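Local coordinates for protein transcriptional regulator (Bacillus subtilis, PDB 1VI0) that represses genes for fatty acid transport and beta-oxidation as a DNA-binding homodimer, and loses its hold on DNA when long-chain fatty acyl-CoA binds, at residues K9-I14 / T44-F49; A16-V20 / K33-A38; K82-A86 / L186-V190; I89-S94 / V179-V185; H100-I104 / W169-Q174. All coordinates share one frame; numbering follows the deposited sequence. Where two conformers were deposited one is given.

Contact 1: residues K9-I14 / T44-F49; sequences KYMQII and TIYLYF
Tyr10 sets its CG anti to the backbone N (chi1 -176°), and Phe49 keeps its CG beside the backbone N (chi1 -56°). These torsions bring the two rings together between helix 9-24 and the segment 44-49. This is the core of the TetR-type DNA-binding domain, and helix 42-48 lies in the predicted helix-turn-helix. The ring planes are 25° from parallel, but they are slid apart, with centroids 4.9 Å from each other. The overlap is slight, and Tyr10 CE1 comes within 3.3 Å of Phe49 CZ. Tyr48 CB lies at the edge of the Tyr10 ring, while the backbone N of Tyr10 sits over a face of the Tyr48 ring. The Phe49 ring also takes Ile14 CD1, which is 3.6 Å from Phe49 CZ. Asp54 and Ile55 of helix 52-75 pack on Phe49 as well. Ile45 also touches Val31 and Ala35, which joins helix 42-48 to helix 31-38. Ile13 divides its branches between the partners. Its CG2 lies 3.6 Å from Phe49 CE2. Its CG1 presses on Ile45 CD1 at 3.5 Å, a tight carbon pair.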
# COMPACT_ATOMS: atom_id res chain seq x y z
N LYS A 9 28.58 -13.40 -7.68
CA LYS A 9 28.95 -12.39 -6.67
C LYS A 9 27.89 -11.33 -6.54
O LYS A 9 27.32 -11.12 -5.45
CB LYS A 9 30.38 -11.90 -6.90
CG LYS A 9 31.41 -12.73 -6.09
CD LYS A 9 32.56 -13.27 -6.93
CE LYS A 9 33.51 -14.11 -6.05
NZ LYS A 9 34.51 -14.89 -6.83
N TYR A 10 27.45 -10.73 -7.63
CA TYR A 10 26.36 -9.74 -7.56
C TYR A 10 25.09 -10.38 -7.02
O TYR A 10 24.66 -9.97 -5.92
CB TYR A 10 26.17 -9.06 -8.88
CG TYR A 10 25.17 -7.95 -8.99
CD1 TYR A 10 25.52 -6.62 -8.82
CD2 TYR A 10 23.84 -8.22 -9.30
CE1 TYR A 10 24.59 -5.61 -8.94
CE2 TYR A 10 22.90 -7.22 -9.45
CZ TYR A 10 23.27 -5.92 -9.25
OH TYR A 10 22.39 -4.87 -9.39
N MSE A 11 24.59 -11.46 -7.62
CA MSE A 11 23.38 -12.09 -7.10
C MSE A 11 23.53 -12.73 -5.76
O MSE A 11 22.54 -12.76 -4.99
CB MSE A 11 22.75 -13.02 -8.15
CG MSE A 11 22.34 -12.24 -9.41
SE MSE A 11 20.81 -11.14 -9.06
CE MSE A 11 19.78 -12.37 -8.01
N GLN A 12 24.71 -13.21 -5.34
CA GLN A 12 24.88 -13.75 -4.01
C GLN A 12 24.60 -12.65 -2.95
O GLN A 12 24.12 -12.91 -1.86
CB GLN A 12 26.32 -14.20 -3.75
CG GLN A 12 26.66 -15.57 -4.32
CD GLN A 12 28.15 -15.86 -4.03
OE1 GLN A 12 28.43 -16.19 -2.88
NE2 GLN A 12 28.97 -15.66 -5.04
N ILE A 13 25.12 -11.46 -3.30
CA ILE A 13 24.91 -10.32 -2.39
C ILE A 13 23.44 -9.91 -2.38
O ILE A 13 22.87 -9.68 -1.31
CB ILE A 13 25.78 -9.12 -2.79
CG1 ILE A 13 27.25 -9.45 -2.43
CG2 ILE A 13 25.34 -7.86 -2.08
CD1 ILE A 13 28.24 -8.65 -3.28
N ILE A 14 22.85 -9.81 -3.57
CA ILE A 14 21.41 -9.44 -3.59
C ILE A 14 20.58 -10.43 -2.77
O ILE A 14 19.71 -10.08 -1.98
CB ILE A 14 20.89 -9.40 -5.03
CG1 ILE A 14 21.55 -8.26 -5.80
CG2 ILE A 14 19.37 -9.24 -5.02
CD1 ILE A 14 21.19 -6.87 -5.34
N THR A 44 34.05 -6.26 -1.01
CA THR A 44 33.45 -6.87 -2.20
C THR A 44 32.01 -6.38 -2.42
O THR A 44 31.60 -6.28 -3.59
CB THR A 44 33.45 -8.40 -2.16
OG1 THR A 44 34.83 -8.86 -2.01
CG2 THR A 44 32.90 -8.98 -3.45
N ILE A 45 31.34 -5.94 -1.38
CA ILE A 45 29.99 -5.37 -1.54
C ILE A 45 30.08 -4.07 -2.33
O ILE A 45 29.42 -3.82 -3.33
CB ILE A 45 29.34 -5.06 -0.18
CG1 ILE A 45 29.25 -6.26 0.73
CG2 ILE A 45 27.95 -4.45 -0.41
CD1 ILE A 45 28.41 -7.39 0.14
N TYR A 46 31.03 -3.21 -1.90
CA TYR A 46 31.27 -1.93 -2.53
C TYR A 46 31.80 -2.03 -3.93
O TYR A 46 31.57 -1.19 -4.80
CB TYR A 46 32.20 -1.06 -1.66
CG TYR A 46 31.51 -0.63 -0.39
CD1 TYR A 46 30.34 0.11 -0.44
CD2 TYR A 46 32.05 -1.00 0.85
CE1 TYR A 46 29.72 0.48 0.75
CE2 TYR A 46 31.43 -0.63 2.02
CZ TYR A 46 30.27 0.12 1.95
OH TYR A 46 29.68 0.52 3.11
N LEU A 47 32.46 -3.14 -4.26
CA LEU A 47 32.89 -3.34 -5.65
C LEU A 47 31.66 -3.36 -6.55
O LEU A 47 31.72 -2.92 -7.69
CB LEU A 47 33.68 -4.63 -5.72
CG LEU A 47 34.49 -5.03 -6.92
CD1 LEU A 47 33.67 -5.94 -7.83
CD2 LEU A 47 35.07 -3.87 -7.71
N TYR A 48 30.49 -3.75 -6.03
CA TYR A 48 29.30 -3.79 -6.88
C TYR A 48 28.26 -2.75 -6.57
O TYR A 48 27.42 -2.46 -7.47
CB TYR A 48 28.66 -5.20 -6.73
CG TYR A 48 29.55 -6.28 -7.32
CD1 TYR A 48 29.63 -6.40 -8.70
CD2 TYR A 48 30.24 -7.17 -6.54
CE1 TYR A 48 30.41 -7.39 -9.29
CE2 TYR A 48 31.03 -8.16 -7.10
CZ TYR A 48 31.10 -8.27 -8.47
OH TYR A 48 31.88 -9.24 -9.08
N PHE A 49 28.19 -2.23 -5.35
CA PHE A 49 27.19 -1.28 -4.92
C PHE A 49 27.77 -0.01 -4.27
O PHE A 49 28.77 -0.11 -3.55
CB PHE A 49 26.22 -1.92 -3.91
CG PHE A 49 25.56 -3.16 -4.47
CD1 PHE A 49 24.47 -3.04 -5.33
CD2 PHE A 49 26.11 -4.40 -4.22
CE1 PHE A 49 23.88 -4.17 -5.87
CE2 PHE A 49 25.52 -5.53 -4.77
CZ PHE A 49 24.43 -5.42 -5.60

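Contact 2: residues A16-V20 / K33-A38; sequences AAVEV and KIAKQA
Ala16 opens the contact. Its CB meets Gln37 CG at 3.5 Å and Ala38 CB at 3.6 Å. With only methyl groups between them, the backbones come close here, and the CA atoms of Ala16 and Ala38 are 5.2 Å apart. Ala17 follows with a looser touch. Ile34 CG2 lies 4.0 Å from Ala17 N and slightly farther from its CB. Ala17 and Ile34 both also pack on Ile55 of helix 52-75. Val18 faces another way and meets Asn101 and Val105 of helix 100-109. With chi1 at -161° the chain of Glu19 swings over toward the end of Gln37. The carboxylate and amide planes are turned 58° from each other. Glu19 OE2 lies 3.0 Å from Gln37 NE2, but the angle is poor and no hydrogen bond is formed. Two acceptors, Glu19 OE1 and Gln37 OE1, are also 3.0 Å apart, which makes the polar pairing doubtful. Glu23 brings a second carboxylate near Glu19, and this may raise the proton affinity of the pair. Val20 closes the segment. Its CG2 slides along the Gln37 chain, 3.4 Å from Gln37 CB. Its CG1 faces Ile34 CG1, and its backbone O accepts a hydrogen bond from Asn24 ND2. The axes of segments 16-20 and 33-38 approach to 8.8 Å and cross at 117°. Helix 31-38 is the first helix of the predicted helix-turn-helix. Its packing across helix 9-24 is the arrangement of the TetR-type DNA-binding domain.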
# COMPACT_ATOMS: atom_id res chain seq x y z
N ALA A 16 21.62 -12.39 -0.25
CA ALA A 16 21.89 -12.24 1.17
C ALA A 16 21.20 -10.99 1.69
O ALA A 16 20.65 -10.97 2.78
CB ALA A 16 23.38 -12.16 1.41
N ALA A 17 21.17 -9.93 0.87
CA ALA A 17 20.49 -8.69 1.25
C ALA A 17 19.01 -8.95 1.53
O ALA A 17 18.50 -8.48 2.53
CB ALA A 17 20.62 -7.65 0.17
N VAL A 18 18.37 -9.76 0.67
CA VAL A 18 16.94 -10.05 0.94
C VAL A 18 16.74 -10.62 2.31
O VAL A 18 15.86 -10.25 3.07
CB VAL A 18 16.37 -10.99 -0.14
CG1 VAL A 18 14.95 -11.42 0.27
CG2 VAL A 18 16.32 -10.29 -1.47
N GLU A 19 17.57 -11.61 2.65
CA GLU A 19 17.51 -12.28 3.93
C GLU A 19 17.73 -11.37 5.11
O GLU A 19 16.94 -11.31 6.05
CB GLU A 19 18.56 -13.40 3.93
CG GLU A 19 18.20 -14.41 5.03
CD GLU A 19 19.33 -14.58 6.01
OE1 GLU A 19 19.77 -13.56 6.61
OE2 GLU A 19 19.77 -15.74 6.18
N VAL A 20 18.85 -10.62 5.07
CA VAL A 20 19.19 -9.74 6.17
C VAL A 20 18.17 -8.64 6.37
O VAL A 20 17.72 -8.40 7.49
CB VAL A 20 20.60 -9.13 5.96
CG1 VAL A 20 20.89 -8.09 7.01
CG2 VAL A 20 21.66 -10.22 5.92
N LYS A 33 26.77 -6.51 7.85
CA LYS A 33 25.88 -7.64 8.15
C LYS A 33 25.57 -8.43 6.88
O LYS A 33 25.55 -9.67 6.88
CB LYS A 33 24.59 -7.13 8.81
CG LYS A 33 24.84 -6.26 10.04
CD LYS A 33 23.55 -5.94 10.79
CE LYS A 33 23.79 -4.82 11.79
NZ LYS A 33 25.02 -5.09 12.60
N ILE A 34 25.37 -7.72 5.77
CA ILE A 34 25.08 -8.36 4.48
C ILE A 34 26.30 -9.13 3.99
O ILE A 34 26.20 -10.28 3.54
CB ILE A 34 24.64 -7.30 3.45
CG1 ILE A 34 23.39 -6.58 3.95
CG2 ILE A 34 24.45 -7.93 2.07
CD1 ILE A 34 22.88 -5.46 3.10
N ALA A 35 27.48 -8.49 4.10
CA ALA A 35 28.74 -9.13 3.75
C ALA A 35 28.92 -10.45 4.52
O ALA A 35 29.15 -11.49 3.90
CB ALA A 35 29.90 -8.18 4.05
N LYS A 36 28.71 -10.41 5.82
CA LYS A 36 28.80 -11.61 6.66
C LYS A 36 27.82 -12.66 6.17
O LYS A 36 28.21 -13.77 5.81
CB LYS A 36 28.48 -11.23 8.12
N GLN A 37 26.55 -12.25 6.01
CA GLN A 37 25.55 -13.16 5.47
C GLN A 37 25.95 -13.73 4.13
O GLN A 37 25.74 -14.94 3.89
CB GLN A 37 24.18 -12.47 5.38
CG GLN A 37 23.14 -13.33 4.66
CD GLN A 37 22.70 -14.51 5.51
OE1 GLN A 37 22.63 -14.39 6.73
NE2 GLN A 37 22.41 -15.63 4.85
N ALA A 38 26.54 -12.97 3.20
CA ALA A 38 26.89 -13.53 1.92
C ALA A 38 28.25 -14.25 1.95
O ALA A 38 28.65 -14.80 0.92
CB ALA A 38 26.89 -12.51 0.78

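Contact 3: residues K82-A86 / L186-V190; sequences KEKLA and LELLV
Lys82 NZ and Glu187 OE2 form a salt bridge of 2.6 Å between two helices of the all-helical TetR-family C-terminal domain. Segments 82-86 and 186-190 of helices 81-97 and 182-191 run roughly antiparallel, at 140°. Glu187 OE2 accepts the bond with its syn lone pair, on the side of its other oxygen. A chi1 of 174° and straight torsions beyond it carry the lysine NZ across. A methionine in place of Lys82 would probably leave the Glu187 carboxylate without its positive mate and free to turn. Other polar groups on helix 81-97 have partners nearby. Glu144 OE2 accepts from the backbone N of Lys82. Lys84 NZ donates to the carbonyls of Ile75 and Lys78, and Ala86 O receives Ser90 OG. Backbone hydrogen bonds also link Leu189 and Val190 to the second subunit, and His194 of that subunit packs on Lys82 and Val190. Beneath the salt bridge, Leu186 fills the apolar gap between the helices. Its CD1 approaches Leu85 CB at 4.0 Å and Lys82 O at 3.7 Å. Its other methyl, CD2, rests 3.7 Å from Ala86 CB.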
# COMPACT_ATOMS: atom_id res chain seq x y z
N LYS A 82 -8.94 -10.29 -19.52
CA LYS A 82 -9.17 -11.08 -18.29
C LYS A 82 -8.17 -12.21 -18.18
O LYS A 82 -7.61 -12.38 -17.10
CB LYS A 82 -10.62 -11.58 -18.26
CG LYS A 82 -10.94 -12.55 -17.10
CD LYS A 82 -12.43 -12.95 -17.11
CE LYS A 82 -12.64 -13.83 -15.86
NZ LYS A 82 -14.03 -14.37 -15.86
N GLU A 83 -7.85 -12.93 -19.26
CA GLU A 83 -6.83 -13.98 -19.24
C GLU A 83 -5.45 -13.46 -18.89
O GLU A 83 -4.69 -14.02 -18.06
CB GLU A 83 -6.80 -14.66 -20.64
CG GLU A 83 -7.98 -15.58 -20.83
CD GLU A 83 -8.22 -16.00 -22.28
OE1 GLU A 83 -7.75 -15.35 -23.22
OE2 GLU A 83 -8.96 -17.00 -22.44
N LYS A 84 -5.07 -12.31 -19.47
CA LYS A 84 -3.78 -11.71 -19.06
C LYS A 84 -3.75 -11.32 -17.60
O LYS A 84 -2.74 -11.57 -16.93
CB LYS A 84 -3.49 -10.50 -19.96
CG LYS A 84 -3.36 -10.91 -21.45
CD LYS A 84 -3.20 -9.61 -22.26
CE LYS A 84 -3.43 -9.82 -23.74
NZ LYS A 84 -2.43 -10.70 -24.36
N LEU A 85 -4.81 -10.71 -17.06
CA LEU A 85 -4.81 -10.31 -15.64
C LEU A 85 -4.78 -11.52 -14.74
O LEU A 85 -4.09 -11.54 -13.73
CB LEU A 85 -6.09 -9.48 -15.43
CG LEU A 85 -6.02 -8.07 -16.04
CD1 LEU A 85 -7.31 -7.32 -15.69
CD2 LEU A 85 -4.83 -7.34 -15.39
N ALA A 86 -5.48 -12.59 -15.21
CA ALA A 86 -5.40 -13.83 -14.41
C ALA A 86 -3.97 -14.31 -14.24
O ALA A 86 -3.57 -14.70 -13.10
CB ALA A 86 -6.26 -14.89 -15.05
N LEU A 186 -9.16 -11.96 -9.12
CA LEU A 186 -9.54 -11.63 -10.53
C LEU A 186 -10.99 -11.33 -10.70
O LEU A 186 -11.39 -10.27 -11.28
CB LEU A 186 -9.15 -12.86 -11.40
CG LEU A 186 -9.66 -12.74 -12.84
CD1 LEU A 186 -8.86 -11.67 -13.64
CD2 LEU A 186 -9.49 -14.09 -13.53
N GLU A 187 -11.95 -12.20 -10.24
CA GLU A 187 -13.36 -11.96 -10.42
C GLU A 187 -13.87 -10.68 -9.76
O GLU A 187 -14.79 -10.01 -10.29
CB GLU A 187 -14.16 -13.21 -10.01
CG GLU A 187 -13.91 -14.39 -10.98
CD GLU A 187 -14.35 -14.06 -12.40
OE1 GLU A 187 -15.16 -13.14 -12.60
OE2 GLU A 187 -13.92 -14.77 -13.33
N LEU A 188 -13.31 -10.32 -8.61
CA LEU A 188 -13.65 -9.10 -7.92
C LEU A 188 -13.24 -7.90 -8.81
O LEU A 188 -14.07 -6.99 -8.92
CB LEU A 188 -12.90 -8.96 -6.57
CG LEU A 188 -13.60 -9.84 -5.45
CD1 LEU A 188 -12.69 -10.09 -4.32
CD2 LEU A 188 -14.88 -9.09 -5.07
N LEU A 189 -12.08 -7.93 -9.44
CA LEU A 189 -11.63 -6.81 -10.31
C LEU A 189 -12.46 -6.75 -11.59
O LEU A 189 -12.85 -5.65 -12.03
CB LEU A 189 -10.14 -7.00 -10.65
CG LEU A 189 -9.15 -6.83 -9.45
CD1 LEU A 189 -7.78 -7.29 -9.77
CD2 LEU A 189 -9.16 -5.35 -9.01
N VAL A 190 -12.85 -7.89 -12.13
CA VAL A 190 -13.59 -8.01 -13.36
C VAL A 190 -15.03 -7.56 -13.22
O VAL A 190 -15.49 -6.82 -14.08
CB VAL A 190 -13.45 -9.43 -13.96
CG1 VAL A 190 -14.49 -9.64 -15.06
CG2 VAL A 190 -12.04 -9.67 -14.44

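Contact 4: residues I89-S94 / V179-V185; sequences ISKHFS and VALSNSV
Val179 CG2 lies against Ser94, 3.5 Å from Ser94 OG, and also near Phe93 CB at 4.1 Å. That serine hydroxyl is held by its own helix, because Ser94 OG donates to Ser90 O from above the carbonyl plane. Leu181 brings its carbonyl carbon to the edge of the Phe93 ring, while its side chain packs on Leu153 of the second subunit. Ser182 is central. Its OG donates to Val179 O at 2.7 Å, in the carbonyl plane and on a lone pair. Ser182 OG also lies 3.4 Å from Ser90 CA and 3.5 Å from Phe93 CD2. Here, in the TetR-family C-terminal domain, the 3-10 residues 179-181 and the first part of helix 182-191 lean on helix 81-97. His92 on that helix touches the bound dodecyl-CoA. A chi1 of -76° aims the Phe93 ring between Ser182 and Val185, with Ile89 CG2 over one face. An alanine at Phe93 is likely to open a gap beside Val185 and leave Ile162 and Val166 of helix 151-171 poorly packed. Val185 CG2 meets the ring edge, 4.1 Å from Phe93 CE2. Its CG1 faces Ile89 CD1 at 4.3 Å.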
# COMPACT_ATOMS: atom_id res chain seq x y z
N ILE A 89 -2.03 -11.84 -11.81
CA ILE A 89 -2.34 -12.08 -10.40
C ILE A 89 -1.67 -13.35 -9.87
O ILE A 89 -1.05 -13.40 -8.82
CB ILE A 89 -3.83 -12.05 -10.13
CG1 ILE A 89 -4.44 -10.69 -10.63
CG2 ILE A 89 -4.18 -12.30 -8.69
CD1 ILE A 89 -5.93 -10.71 -10.69
N SER A 90 -1.90 -14.44 -10.63
CA SER A 90 -1.34 -15.72 -10.14
C SER A 90 0.17 -15.71 -10.12
O SER A 90 0.77 -16.18 -9.13
CB SER A 90 -1.92 -16.84 -11.00
OG SER A 90 -1.41 -16.85 -12.29
N LYS A 91 0.83 -15.03 -11.08
CA LYS A 91 2.27 -14.97 -11.10
C LYS A 91 2.81 -14.07 -9.97
O LYS A 91 3.80 -14.47 -9.34
CB LYS A 91 2.86 -14.68 -12.46
CG LYS A 91 2.44 -15.76 -13.49
CD LYS A 91 3.43 -16.92 -13.42
CE LYS A 91 2.72 -18.26 -13.36
NZ LYS A 91 2.10 -18.50 -12.01
N HIS A 92 2.11 -13.00 -9.71
CA HIS A 92 2.52 -12.08 -8.61
C HIS A 92 2.45 -12.84 -7.27
O HIS A 92 3.39 -12.91 -6.48
CB HIS A 92 1.67 -10.84 -8.65
CG HIS A 92 1.95 -9.73 -7.69
ND1 HIS A 92 1.85 -8.38 -8.01
CD2 HIS A 92 2.26 -9.76 -6.38
CE1 HIS A 92 2.06 -7.66 -6.90
NE2 HIS A 92 2.34 -8.49 -5.89
N PHE A 93 1.30 -13.48 -7.01
CA PHE A 93 1.08 -14.22 -5.76
C PHE A 93 2.08 -15.36 -5.62
O PHE A 93 2.70 -15.47 -4.55
CB PHE A 93 -0.38 -14.76 -5.79
CG PHE A 93 -1.43 -13.72 -5.53
CD1 PHE A 93 -1.14 -12.37 -5.26
CD2 PHE A 93 -2.76 -14.13 -5.34
CE1 PHE A 93 -2.16 -11.51 -4.94
CE2 PHE A 93 -3.76 -13.24 -5.02
CZ PHE A 93 -3.45 -11.89 -4.80
N SER A 94 2.32 -16.11 -6.70
CA SER A 94 3.23 -17.23 -6.69
C SER A 94 4.67 -16.85 -6.36
O SER A 94 5.38 -17.55 -5.61
CB SER A 94 3.21 -18.03 -8.01
OG SER A 94 1.92 -18.66 -8.12
N VAL A 179 -1.89 -18.03 -3.14
CA VAL A 179 -2.01 -18.37 -4.55
C VAL A 179 -3.41 -18.83 -4.94
O VAL A 179 -3.96 -18.51 -5.96
CB VAL A 179 -0.95 -19.37 -4.96
CG1 VAL A 179 -1.15 -19.92 -6.36
CG2 VAL A 179 0.44 -18.64 -4.90
N ALA A 180 -4.00 -19.59 -4.01
CA ALA A 180 -5.38 -20.14 -4.18
C ALA A 180 -6.44 -19.07 -4.27
O ALA A 180 -7.64 -19.31 -4.56
CB ALA A 180 -5.63 -21.14 -3.06
N LEU A 181 -6.11 -17.82 -3.85
CA LEU A 181 -7.07 -16.74 -3.91
C LEU A 181 -7.03 -16.00 -5.27
O LEU A 181 -7.89 -15.11 -5.45
CB LEU A 181 -6.82 -15.71 -2.81
CG LEU A 181 -6.72 -16.17 -1.37
CD1 LEU A 181 -6.39 -15.09 -0.36
CD2 LEU A 181 -8.06 -16.82 -1.00
N SER A 182 -6.07 -16.33 -6.10
CA SER A 182 -5.92 -15.68 -7.41
C SER A 182 -7.19 -15.47 -8.16
O SER A 182 -7.56 -14.35 -8.65
CB SER A 182 -4.93 -16.49 -8.30
OG SER A 182 -3.66 -16.48 -7.71
N ASN A 183 -7.96 -16.59 -8.43
CA ASN A 183 -9.15 -16.42 -9.25
C ASN A 183 -10.20 -15.54 -8.64
O ASN A 183 -10.90 -14.79 -9.33
CB ASN A 183 -9.76 -17.81 -9.56
CG ASN A 183 -10.84 -17.77 -10.61
OD1 ASN A 183 -10.50 -17.57 -11.80
ND2 ASN A 183 -12.08 -17.99 -10.26
N SER A 184 -10.41 -15.57 -7.30
CA SER A 184 -11.44 -14.80 -6.67
C SER A 184 -11.10 -13.29 -6.68
O SER A 184 -11.97 -12.49 -6.93
CB SER A 184 -11.73 -15.25 -5.23
OG SER A 184 -12.27 -16.59 -5.37
N VAL A 185 -9.78 -13.07 -6.66
CA VAL A 185 -9.29 -11.66 -6.72
C VAL A 185 -9.55 -11.14 -8.16
O VAL A 185 -10.19 -10.10 -8.31
CB VAL A 185 -7.80 -11.62 -6.41
CG1 VAL A 185 -7.34 -10.15 -6.66
CG2 VAL A 185 -7.58 -11.88 -4.90

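Contact 5: residues H100-I104 / W169-Q174; sequences HNLAI and WVMNDQ
The His100 imidazole and the Gln174 amide are stacked, their planes 28° apart. Gln174 NE2 lies 3.4 Å above the plane of the His100 ring, offset toward the rim. Asn101 OD1 sits in plane at the edge of the same ring. Gln174 OE1 comes close to the ring carbon, 3.2 Å from His100 CD2. The second flat group is the Trp169 indole. Gln174 CB lies over one of its faces, and Tyr176 meets the indole edge-to-face. The glutamine chain thus runs from the indole, met by its CB, to the imidazole, met by its amide. It is extended beyond CG, which lies beside the backbone N (chi1 -52°). The amide is also held by a bond. Gln174 NE2 donates to His100 O at 3.3 Å and 165°, tilted from the carbonyl plane of the acceptor. His100 O takes Ile104 N as well, so it serves two donors at the start of helix 100-109. Gln174 is placed by a Schellman motif that ends helix 151-171 in the TetR-family C-terminal domain. Asp173, with positive phi, is its C-prime residue. Gln174 N donates to Trp169 O at 2.8 Å, and Asp173 N donates to Val170 O at 3.0 Å. Beside the polar part, Ala103 CB touches Trp169 CZ3 at 3.8 Å and Val170 CG2 at 4.1 Å. Ile104 CG1 lies end-on beyond Gln174 NE2, nearly in line with its CD-NE2 bond.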
# COMPACT_ATOMS: atom_id res chain seq x y z
N HIS A 100 9.39 -16.25 1.28
CA HIS A 100 8.95 -15.58 2.50
C HIS A 100 9.67 -14.24 2.72
O HIS A 100 9.03 -13.22 2.97
CB HIS A 100 9.22 -16.51 3.68
CG HIS A 100 8.73 -16.11 5.01
ND1 HIS A 100 9.52 -15.35 5.88
CD2 HIS A 100 7.59 -16.36 5.70
CE1 HIS A 100 8.85 -15.16 7.01
NE2 HIS A 100 7.68 -15.76 6.92
N ASN A 101 11.00 -14.30 2.61
CA ASN A 101 11.79 -13.06 2.91
C ASN A 101 11.57 -12.02 1.84
O ASN A 101 11.38 -10.84 2.16
CB ASN A 101 13.25 -13.46 3.07
CG ASN A 101 13.50 -14.18 4.40
OD1 ASN A 101 12.78 -14.00 5.39
ND2 ASN A 101 14.59 -14.91 4.44
N LEU A 102 11.52 -12.44 0.57
CA LEU A 102 11.22 -11.43 -0.44
C LEU A 102 9.89 -10.76 -0.16
O LEU A 102 9.79 -9.54 -0.39
CB LEU A 102 11.22 -12.11 -1.82
CG LEU A 102 10.98 -11.14 -2.99
CD1 LEU A 102 12.02 -10.02 -2.97
CD2 LEU A 102 11.00 -11.85 -4.32
N ALA A 103 8.83 -11.49 0.21
CA ALA A 103 7.54 -10.88 0.52
C ALA A 103 7.61 -9.87 1.65
O ALA A 103 6.94 -8.83 1.61
CB ALA A 103 6.53 -11.98 0.87
N ILE A 104 8.44 -10.11 2.67
CA ILE A 104 8.61 -9.16 3.79
C ILE A 104 9.32 -7.91 3.22
O ILE A 104 8.92 -6.78 3.48
CB ILE A 104 9.40 -9.76 4.94
CG1 ILE A 104 8.53 -10.73 5.76
CG2 ILE A 104 9.87 -8.61 5.90
CD1 ILE A 104 9.31 -11.60 6.73
N TRP A 169 -1.95 -10.97 3.75
CA TRP A 169 -1.31 -12.29 3.98
C TRP A 169 0.02 -12.19 4.69
O TRP A 169 0.29 -12.89 5.70
CB TRP A 169 -1.18 -12.89 2.59
CG TRP A 169 -0.31 -14.06 2.47
CD1 TRP A 169 -0.63 -15.36 2.76
CD2 TRP A 169 1.01 -14.10 1.93
NE1 TRP A 169 0.38 -16.19 2.44
CE2 TRP A 169 1.42 -15.43 1.90
CE3 TRP A 169 1.85 -13.08 1.37
CZ2 TRP A 169 2.66 -15.82 1.43
CZ3 TRP A 169 3.07 -13.48 0.93
CH2 TRP A 169 3.49 -14.83 0.93
N VAL A 170 0.83 -11.16 4.34
CA VAL A 170 2.08 -10.96 5.14
C VAL A 170 1.78 -10.62 6.56
O VAL A 170 2.45 -11.15 7.51
CB VAL A 170 2.95 -9.90 4.45
CG1 VAL A 170 4.00 -9.37 5.47
CG2 VAL A 170 3.64 -10.38 3.22
N MSE A 171 0.78 -9.81 6.84
CA MSE A 171 0.37 -9.43 8.17
C MSE A 171 -0.11 -10.60 9.01
O MSE A 171 0.07 -10.58 10.25
CB MSE A 171 -0.68 -8.31 8.15
CG MSE A 171 -0.32 -7.24 9.20
SE MSE A 171 1.17 -6.19 8.51
CE MSE A 171 0.12 -4.76 7.77
N ASN A 172 -0.60 -11.65 8.37
CA ASN A 172 -0.98 -12.90 9.02
C ASN A 172 0.08 -13.95 8.96
O ASN A 172 -0.14 -15.15 8.76
CB ASN A 172 -2.33 -13.36 8.40
CG ASN A 172 -3.43 -12.47 8.86
OD1 ASN A 172 -3.97 -12.66 9.98
ND2 ASN A 172 -3.83 -11.48 8.06
N ASP A 173 1.35 -13.53 8.88
CA ASP A 173 2.51 -14.37 8.87
C ASP A 173 2.60 -15.35 7.75
O ASP A 173 3.11 -16.46 7.81
CB ASP A 173 2.50 -15.14 10.25
CG ASP A 173 3.05 -14.20 11.33
OD1 ASP A 173 2.25 -13.58 12.07
OD2 ASP A 173 4.29 -14.11 11.43
N GLN A 174 1.96 -15.01 6.60
CA GLN A 174 1.93 -15.78 5.40
C GLN A 174 1.43 -17.21 5.69
O GLN A 174 1.83 -18.13 5.02
CB GLN A 174 3.31 -15.85 4.73
CG GLN A 174 3.94 -14.47 4.53
CD GLN A 174 5.37 -14.48 4.04
OE1 GLN A 174 5.81 -15.31 3.23
NE2 GLN A 174 6.17 -13.51 4.51

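How the contacts relate
Contacts 1 and 2 share helix 9-24 in the DNA-binding domain, centres 10 Å apart, with contact 2 nested in contact 1. Both close before the others open. Contacts 3 and 4 both join helices 81-97 and 182-191, centres also 10 Å apart, and both touch the second subunit. Contact 4 is nested in contact 3, and contact 5 in both. Contact 5 joins helix 100-109 to the end of helix 151-171. Contacts 1 and 3 lie on opposite sides of the chain's centre, 38 Å apart. Contact 5 touches contact 2 through Val18 and Glu19 against Asn101 and Leu102. This packing joins the DNA-binding part directly to the acyl-CoA-binding part and may take part in the loss of DNA binding.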